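Local coordinates for putative NADPH:quinone oxidoreductase (PDB 3IUP), which binds NADPH and is probably an oxidoreductase of the medium-chain dehydrogenase/reductase type that passes hydride from the cofactor to a quinone, at residues A241-D246 against Q282-G287; L36-A41 against A99-E104. One frame throughout, in Å; residues are numbered along the deposited sequence. Where two conformers were deposited one is given.

Contact 1 of 2, residues A241-D246 against Q282-G287; sequences ATIAFD and QVYLYG. With NDP (NADPH dihydro-nicotinamide-adenine-dinucleotide phosphate), chain C.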
loop_
_atom_site.group_PDB
_atom_site.type_symbol
_atom_site.label_atom_id
_atom_site.label_comp_id
_atom_site.label_asym_id
_atom_site.label_seq_id
_atom_site.Cartn_x
_atom_site.Cartn_y
_atom_site.Cartn_z
ATOM N N ALA A 241 1.598 -18.236 -2.841
ATOM C CA ALA A 241 1.883 -17.107 -1.964
ATOM C C ALA A 241 1.252 -15.788 -2.467
ATOM O O ALA A 241 1.362 -15.410 -3.634
ATOM C CB ALA A 241 3.387 -16.928 -1.741
ATOM N N THR A 242 0.605 -15.092 -1.534
ATOM C CA THR A 242 -0.075 -13.821 -1.821
ATOM C C THR A 242 0.273 -12.690 -0.847
ATOM O O THR A 242 -0.305 -11.597 -0.928
ATOM C CB THR A 242 -1.593 -14.025 -1.928
ATOM O OG1 THR A 242 -2.123 -14.611 -0.742
ATOM C CG2 THR A 242 -1.950 -14.957 -3.119
ATOM N N ILE A 243 1.217 -12.938 0.046
ATOM C CA ILE A 243 1.815 -11.898 0.890
ATOM C C ILE A 243 3.325 -11.949 0.794
ATOM O O ILE A 243 3.915 -13.043 0.727
ATOM C CB ILE A 243 1.326 -12.028 2.377
ATOM C CG1 ILE A 243 1.812 -10.852 3.233
ATOM C CG2 ILE A 243 1.707 -13.366 3.050
ATOM C CD1 ILE A 243 1.114 -10.794 4.644
ATOM N N ALA A 244 3.944 -10.779 0.717
ATOM C CA ALA A 244 5.383 -10.661 0.641
ATOM C C ALA A 244 5.866 -9.716 1.698
ATOM O O ALA A 244 5.230 -8.659 1.948
ATOM C CB ALA A 244 5.844 -10.113 -0.778
ATOM N N PHE A 245 7.053 -10.017 2.213
ATOM C CA PHE A 245 7.802 -9.086 3.033
ATOM C C PHE A 245 9.067 -8.694 2.318
ATOM O O PHE A 245 9.926 -9.563 2.036
ATOM C CB PHE A 245 8.100 -9.700 4.375
ATOM C CG PHE A 245 6.880 -9.880 5.209
ATOM C CD1 PHE A 245 6.091 -10.968 5.041
ATOM C CD2 PHE A 245 6.526 -8.895 6.144
ATOM C CE1 PHE A 245 4.903 -11.096 5.811
ATOM C CE2 PHE A 245 5.396 -9.007 6.868
ATOM C CZ PHE A 245 4.593 -10.087 6.716
ATOM N N ASP A 246 9.145 -7.415 1.977
ATOM C CA ASP A 246 10.246 -6.863 1.218
ATOM C C ASP A 246 11.172 -6.006 2.096
ATOM O O ASP A 246 10.768 -4.976 2.623
ATOM C CB ASP A 246 9.723 -6.066 0.075
ATOM C CG ASP A 246 10.831 -5.359 -0.704
ATOM O OD1 ASP A 246 11.901 -5.976 -0.930
ATOM O OD2 ASP A 246 10.602 -4.213 -1.094
ATOM N N GLN A 282 -0.627 -8.700 -0.997
ATOM C CA GLN A 282 -0.103 -7.722 -0.048
ATOM C C GLN A 282 1.441 -7.736 -0.032
ATOM O O GLN A 282 2.021 -8.802 0.110
ATOM C CB GLN A 282 -0.621 -8.019 1.352
ATOM C CG GLN A 282 -0.184 -7.032 2.444
ATOM C CD GLN A 282 -0.757 -5.633 2.269
ATOM O OE1 GLN A 282 -1.855 -5.442 1.764
ATOM N NE2 GLN A 282 0.020 -4.633 2.686
ATOM N N VAL A 283 2.069 -6.568 -0.117
ATOM C CA VAL A 283 3.536 -6.448 0.068
ATOM C C VAL A 283 3.799 -5.525 1.221
ATOM O O VAL A 283 3.348 -4.371 1.180
ATOM C CB VAL A 283 4.250 -5.939 -1.172
ATOM C CG1 VAL A 283 5.791 -5.720 -0.840
ATOM C CG2 VAL A 283 4.084 -6.936 -2.325
ATOM N N TYR A 284 4.472 -6.001 2.259
ATOM C CA TYR A 284 4.926 -5.147 3.350
ATOM C C TYR A 284 6.385 -4.764 3.112
ATOM O O TYR A 284 7.239 -5.640 2.945
ATOM C CB TYR A 284 4.744 -5.850 4.654
ATOM C CG TYR A 284 3.312 -5.865 5.111
ATOM C CD1 TYR A 284 2.691 -4.695 5.465
ATOM C CD2 TYR A 284 2.581 -7.074 5.212
ATOM C CE1 TYR A 284 1.381 -4.687 5.918
ATOM C CE2 TYR A 284 1.268 -7.077 5.671
ATOM C CZ TYR A 284 0.679 -5.876 6.004
ATOM O OH TYR A 284 -0.617 -5.787 6.453
ATOM N N LEU A 285 6.662 -3.460 3.115
ATOM C CA LEU A 285 8.028 -2.974 3.009
ATOM C C LEU A 285 8.489 -2.872 4.469
ATOM O O LEU A 285 8.170 -1.906 5.158
ATOM C CB LEU A 285 8.091 -1.655 2.292
ATOM C CG LEU A 285 7.468 -1.573 0.910
ATOM C CD1 LEU A 285 7.769 -0.215 0.206
ATOM C CD2 LEU A 285 7.831 -2.752 0.023
ATOM N N TYR A 286 9.204 -3.868 4.964
ATOM C CA TYR A 286 9.618 -3.910 6.370
ATOM C C TYR A 286 11.083 -3.475 6.532
ATOM O O TYR A 286 11.588 -3.372 7.638
ATOM C CB TYR A 286 9.349 -5.297 7.001
ATOM C CG TYR A 286 10.428 -6.303 6.719
ATOM C CD1 TYR A 286 10.558 -6.880 5.467
ATOM C CD2 TYR A 286 11.313 -6.675 7.702
ATOM C CE1 TYR A 286 11.530 -7.819 5.214
ATOM C CE2 TYR A 286 12.315 -7.597 7.462
ATOM C CZ TYR A 286 12.442 -8.139 6.208
ATOM O OH TYR A 286 13.450 -9.052 6.010
ATOM N N GLY A 287 11.757 -3.232 5.426
ATOM C CA GLY A 287 13.098 -2.663 5.457
ATOM C C GLY A 287 13.260 -1.652 4.370
ATOM O O GLY A 287 12.394 -1.456 3.495
HETATM P PA NDP C . 21.608 -8.877 7.494
HETATM O O1A NDP C . 21.859 -10.170 8.096
HETATM O O2A NDP C . 22.593 -7.789 7.682
HETATM O O5B NDP C . 21.451 -9.199 5.878
HETATM C C5B NDP C . 21.099 -8.094 5.039
HETATM C C4B NDP C . 20.809 -8.615 3.665
HETATM O O4B NDP C . 20.437 -7.497 2.912
HETATM C C3B NDP C . 22.029 -9.269 2.995
HETATM O O3B NDP C . 21.769 -10.518 2.390
HETATM C C2B NDP C . 22.400 -8.266 1.879
HETATM O O2B NDP C . 22.898 -8.873 0.687
HETATM C C1B NDP C . 21.052 -7.608 1.623
HETATM N N9A NDP C . 21.159 -6.250 1.074
HETATM C C8A NDP C . 21.925 -5.235 1.611
HETATM N N7A NDP C . 21.714 -4.114 0.899
HETATM C C5A NDP C . 20.798 -4.389 -0.098
HETATM C C6A NDP C . 20.208 -3.635 -1.133
HETATM N N6A NDP C . 20.538 -2.359 -1.402
HETATM N N1A NDP C . 19.297 -4.244 -1.970
HETATM C C2A NDP C . 18.981 -5.561 -1.842
HETATM N N3A NDP C . 19.558 -6.294 -0.830
HETATM C C4A NDP C . 20.445 -5.727 0.021
HETATM O O3 NDP C . 20.197 -8.200 7.897
HETATM P PN NDP C . 19.211 -8.688 9.005
HETATM O O1N NDP C . 18.822 -10.071 8.881
HETATM O O2N NDP C . 19.652 -8.253 10.374
HETATM O O5D NDP C . 17.917 -7.773 8.627
HETATM C C5D NDP C . 17.156 -8.090 7.451
HETATM C C4D NDP C . 16.178 -6.958 7.154
HETATM O O4D NDP C . 15.092 -7.091 8.095
HETATM C C3D NDP C . 16.735 -5.526 7.280
HETATM O O3D NDP C . 16.207 -4.677 6.281
HETATM C C2D NDP C . 16.189 -5.103 8.634
HETATM O O2D NDP C . 16.089 -3.702 8.846
HETATM C C1D NDP C . 14.814 -5.773 8.565
HETATM N N1N NDP C . 14.120 -5.838 9.871
HETATM C C2N NDP C . 13.003 -5.078 9.992
HETATM C C3N NDP C . 12.288 -5.043 11.160
HETATM C C7N NDP C . 10.969 -4.297 11.231
HETATM O O7N NDP C . 10.379 -4.213 12.489
HETATM N N7N NDP C . 10.373 -3.707 10.187
HETATM C C4N NDP C . 12.563 -6.045 12.213
HETATM C C5N NDP C . 13.811 -6.857 11.977
HETATM C C6N NDP C . 14.540 -6.725 10.801
HETATM P P2B NDP C . 24.271 -8.329 -0.035
HETATM O O1X NDP C . 25.412 -9.227 0.463
HETATM O O2X NDP C . 24.560 -6.864 0.277
HETATM O O3X NDP C . 23.992 -8.526 -1.533
#
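Strands 243-246 and 282-285 run parallel with their axes 4.7 Å apart, paired from Ile-243 opposite Gln-282 to Asp-246 opposite Leu-285. They are the two strands of a beta-alpha-beta unit, joined through helix 253-266, in the parallel sheet of the Rossmann-type nucleotide-binding domain. Backbone bonds alternate across them: Gln-282 N gives to Thr-242 O, Ala-244 N to Gln-282 O, Tyr-284 N to Ala-244 O and Asp-246 N to Tyr-284 O.

Ile-243, Phe-245 and Tyr-284 share one face, where the broad, flat rings fill the layer under helix 155-169. The two rings point the same way with planes 27° apart, but displaced so that little of one lies over the other; Phe-245 CE2 comes 3.8 Å from Tyr-284 CD2. Ile-243, with CG1 anti to its backbone N (chi1 -173°), sends CD1 to the edge of the Tyr-284 ring, 3.9 Å from Tyr-284 CE2. Trp-309 meets both rings edge-to-face.

On the reverse face Ala-244 is small enough for Ile-257 and Met-261 of helix 253-266 to pack close, and its CB meets Val-283 CG2. The buried carboxylate of Asp-246 lies alongside Leu-285, Asp-246 OD2 being 3.3 Å from Leu-285 CD2. Thr-178 and Thr-248 bind OD1 and Gly-249 N binds OD2, so several bonds fix its rotation.

Where strand 282-285 ends, Tyr-286 N gives to Asp-246 O at 3.0 Å, from above its carbonyl plane, and Gly-287 N does so weakly. Tyr-286 OH bonds His-177 NE2, and Tyr-286 CD2 lies 3.3 Å from NADPH C2N. The nicotinamide amide N7N donates to Tyr-286 O at 2.8 Å, with an N-H...O angle of 165°.

Contact 2 of 2, residues L36-A41 against A99-E104; sequences LIRIEA and AGVVVE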
loop_
_atom_site.group_PDB
_atom_site.type_symbol
_atom_site.label_atom_id
_atom_site.label_comp_id
_atom_site.label_asym_id
_atom_site.label_seq_id
_atom_site.Cartn_x
_atom_site.Cartn_y
_atom_site.Cartn_z
ATOM N N LEU A 36 20.274 -4.943 37.171
ATOM C CA LEU A 36 21.393 -4.367 36.480
ATOM C C LEU A 36 22.050 -5.474 35.714
ATOM O O LEU A 36 22.460 -6.476 36.313
ATOM C CB LEU A 36 22.394 -3.758 37.463
ATOM C CG LEU A 36 23.520 -2.942 36.809
ATOM C CD1 LEU A 36 22.939 -1.669 36.190
ATOM C CD2 LEU A 36 24.609 -2.650 37.861
ATOM N N ILE A 37 22.162 -5.292 34.389
ATOM C CA ILE A 37 22.762 -6.285 33.511
ATOM C C ILE A 37 24.121 -5.831 33.028
ATOM O O ILE A 37 24.276 -4.690 32.549
ATOM C CB ILE A 37 21.894 -6.577 32.294
ATOM C CG1 ILE A 37 20.491 -7.044 32.710
ATOM C CG2 ILE A 37 22.590 -7.581 31.382
ATOM C CD1 ILE A 37 19.511 -6.867 31.551
ATOM N N ARG A 38 25.119 -6.702 33.149
ATOM C CA ARG A 38 26.413 -6.472 32.502
ATOM C C ARG A 38 26.273 -7.014 31.074
ATOM O O ARG A 38 26.209 -8.219 30.884
ATOM C CB ARG A 38 27.547 -7.219 33.230
ATOM C CG ARG A 38 28.949 -6.913 32.644
ATOM C CD ARG A 38 30.080 -7.624 33.345
ATOM N NE ARG A 38 29.941 -9.051 33.150
ATOM C CZ ARG A 38 29.764 -9.951 34.118
ATOM N NH1 ARG A 38 29.783 -9.592 35.400
ATOM N NH2 ARG A 38 29.637 -11.224 33.804
ATOM N N ILE A 39 26.242 -6.123 30.079
ATOM C CA ILE A 39 25.931 -6.542 28.707
ATOM C C ILE A 39 27.205 -7.096 28.048
ATOM O O ILE A 39 28.246 -6.455 28.059
ATOM C CB ILE A 39 25.322 -5.397 27.888
ATOM C CG1 ILE A 39 24.029 -4.902 28.554
ATOM C CG2 ILE A 39 25.040 -5.877 26.448
ATOM C CD1 ILE A 39 23.511 -3.576 28.016
ATOM N N GLU A 40 27.099 -8.314 27.521
ATOM C CA GLU A 40 28.251 -9.009 26.925
ATOM C C GLU A 40 28.087 -9.274 25.428
ATOM O O GLU A 40 29.043 -9.730 24.770
ATOM C CB GLU A 40 28.543 -10.305 27.692
ATOM C CG GLU A 40 28.931 -9.981 29.125
ATOM C CD GLU A 40 29.348 -11.157 29.947
ATOM O OE1 GLU A 40 29.161 -12.286 29.512
ATOM O OE2 GLU A 40 29.948 -10.917 31.031
ATOM N N ALA A 41 26.898 -9.001 24.880
ATOM C CA ALA A 41 26.627 -9.305 23.468
ATOM C C ALA A 41 25.460 -8.457 22.988
ATOM O O ALA A 41 24.364 -8.539 23.540
ATOM C CB ALA A 41 26.334 -10.776 23.234
ATOM N N ALA A 99 22.295 -9.008 25.339
ATOM C CA ALA A 99 22.253 -10.067 26.331
ATOM C C ALA A 99 23.428 -9.937 27.242
ATOM O O ALA A 99 24.468 -9.367 26.861
ATOM C CB ALA A 99 22.257 -11.454 25.635
ATOM N N GLY A 100 23.243 -10.397 28.480
ATOM C CA GLY A 100 24.323 -10.366 29.432
ATOM C C GLY A 100 23.942 -11.052 30.725
ATOM O O GLY A 100 22.997 -11.846 30.779
ATOM N N VAL A 101 24.655 -10.693 31.779
ATOM C CA VAL A 101 24.475 -11.319 33.078
ATOM C C VAL A 101 23.923 -10.321 34.101
ATOM O O VAL A 101 24.365 -9.182 34.164
ATOM C CB VAL A 101 25.788 -11.894 33.570
ATOM C CG1 VAL A 101 25.615 -12.510 34.979
ATOM C CG2 VAL A 101 26.283 -12.948 32.587
ATOM N N VAL A 102 22.951 -10.761 34.885
ATOM C CA VAL A 102 22.374 -9.934 35.933
ATOM C C VAL A 102 23.306 -9.961 37.123
ATOM O O VAL A 102 23.549 -11.028 37.704
ATOM C CB VAL A 102 20.983 -10.406 36.368
ATOM C CG1 VAL A 102 20.503 -9.570 37.575
ATOM C CG2 VAL A 102 19.947 -10.308 35.215
ATOM N N VAL A 103 23.852 -8.797 37.441
ATOM C CA VAL A 103 24.847 -8.630 38.498
ATOM C C VAL A 103 24.305 -7.895 39.717
ATOM O O VAL A 103 24.936 -7.932 40.774
ATOM C CB VAL A 103 26.094 -7.837 37.990
ATOM C CG1 VAL A 103 26.825 -8.630 36.905
ATOM C CG2 VAL A 103 25.688 -6.455 37.494
ATOM N N GLU A 104 23.182 -7.193 39.590
ATOM C CA GLU A 104 22.483 -6.637 40.760
ATOM C C GLU A 104 20.992 -6.780 40.517
ATOM O O GLU A 104 20.520 -6.653 39.391
ATOM C CB GLU A 104 22.786 -5.158 40.976
ATOM C CG GLU A 104 24.208 -4.832 41.406
ATOM C CD GLU A 104 24.446 -3.331 41.650
ATOM O OE1 GLU A 104 23.530 -2.604 42.103
ATOM O OE2 GLU A 104 25.585 -2.891 41.407
#
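Ala-99 meets segment 36-41 at a classic beta bulge: its O accepts from both Glu-40 N (2.9 Å) and Ala-41 N (3.2 Å), and its N gives to Ala-41 O. The strands are antiparallel, at 152°, within the GroES-like domain of the alcohol dehydrogenase family. With no side chain, Gly-100 lets its CA come 3.2 Å from Arg-38 O, where there is no room for a CB; its carbonyl carbon lies beside Ile-37 CG2.

Val-101 exchanges backbone bonds with Arg-38 in both directions, and its CB lies 3.9 Å from Arg-38 NH2. The arginine chain bends at chi3 (65°), which swings the guanidinium across toward Val-101 and Val-103. Arg-38 NE and NH2 both hold the one oxygen Glu-40 OE2 in a side-on salt bridge, each at 2.8 Å. Val-102, beta-branched like Val-101 and so suited to extended strand, turns to the other face, where CG2 approaches Ile-37 CG1.

Val-103 begins the second classic bulge, giving its N to Leu-36 O. Its CG1 comes 3.5 Å from Arg-38 NH1 and its CG2 touches Leu-36 CD2. Glu-104 completes the bulge with a weak bond from N to the same oxygen, while its O takes Leu-36 N; its aliphatic part lies along Leu-36, and OE1 goes to His-29.

Strands 130-134 and 118-121 flank the pair, on the sides of 34-43 and 98-105 respectively, and Pro-147 of helix 147-150 packs against Glu-40, Ala-41 and Ala-99.

How the contacts relate
Contact 1 and contact 2 lie on opposite sides of the chain's centre, their own centres 36 Å apart and their nearest atoms about 20 Å apart, so neither touches the other. Each represents one half of the two-domain design of this family: contact 2 belongs to the mixed, largely antiparallel sheet of the GroES-like domain, contact 1 to the parallel sheet of the nucleotide-binding domain. Of the two, contact 1 meets NADPH directly, through Tyr-286 and Gly-287 just beyond its strand end. Contact 2 pairs two strands within the GroES-like domain and holds none of the cofactor-pocket residues. Along the chain, contact 2 closes before contact 1 opens.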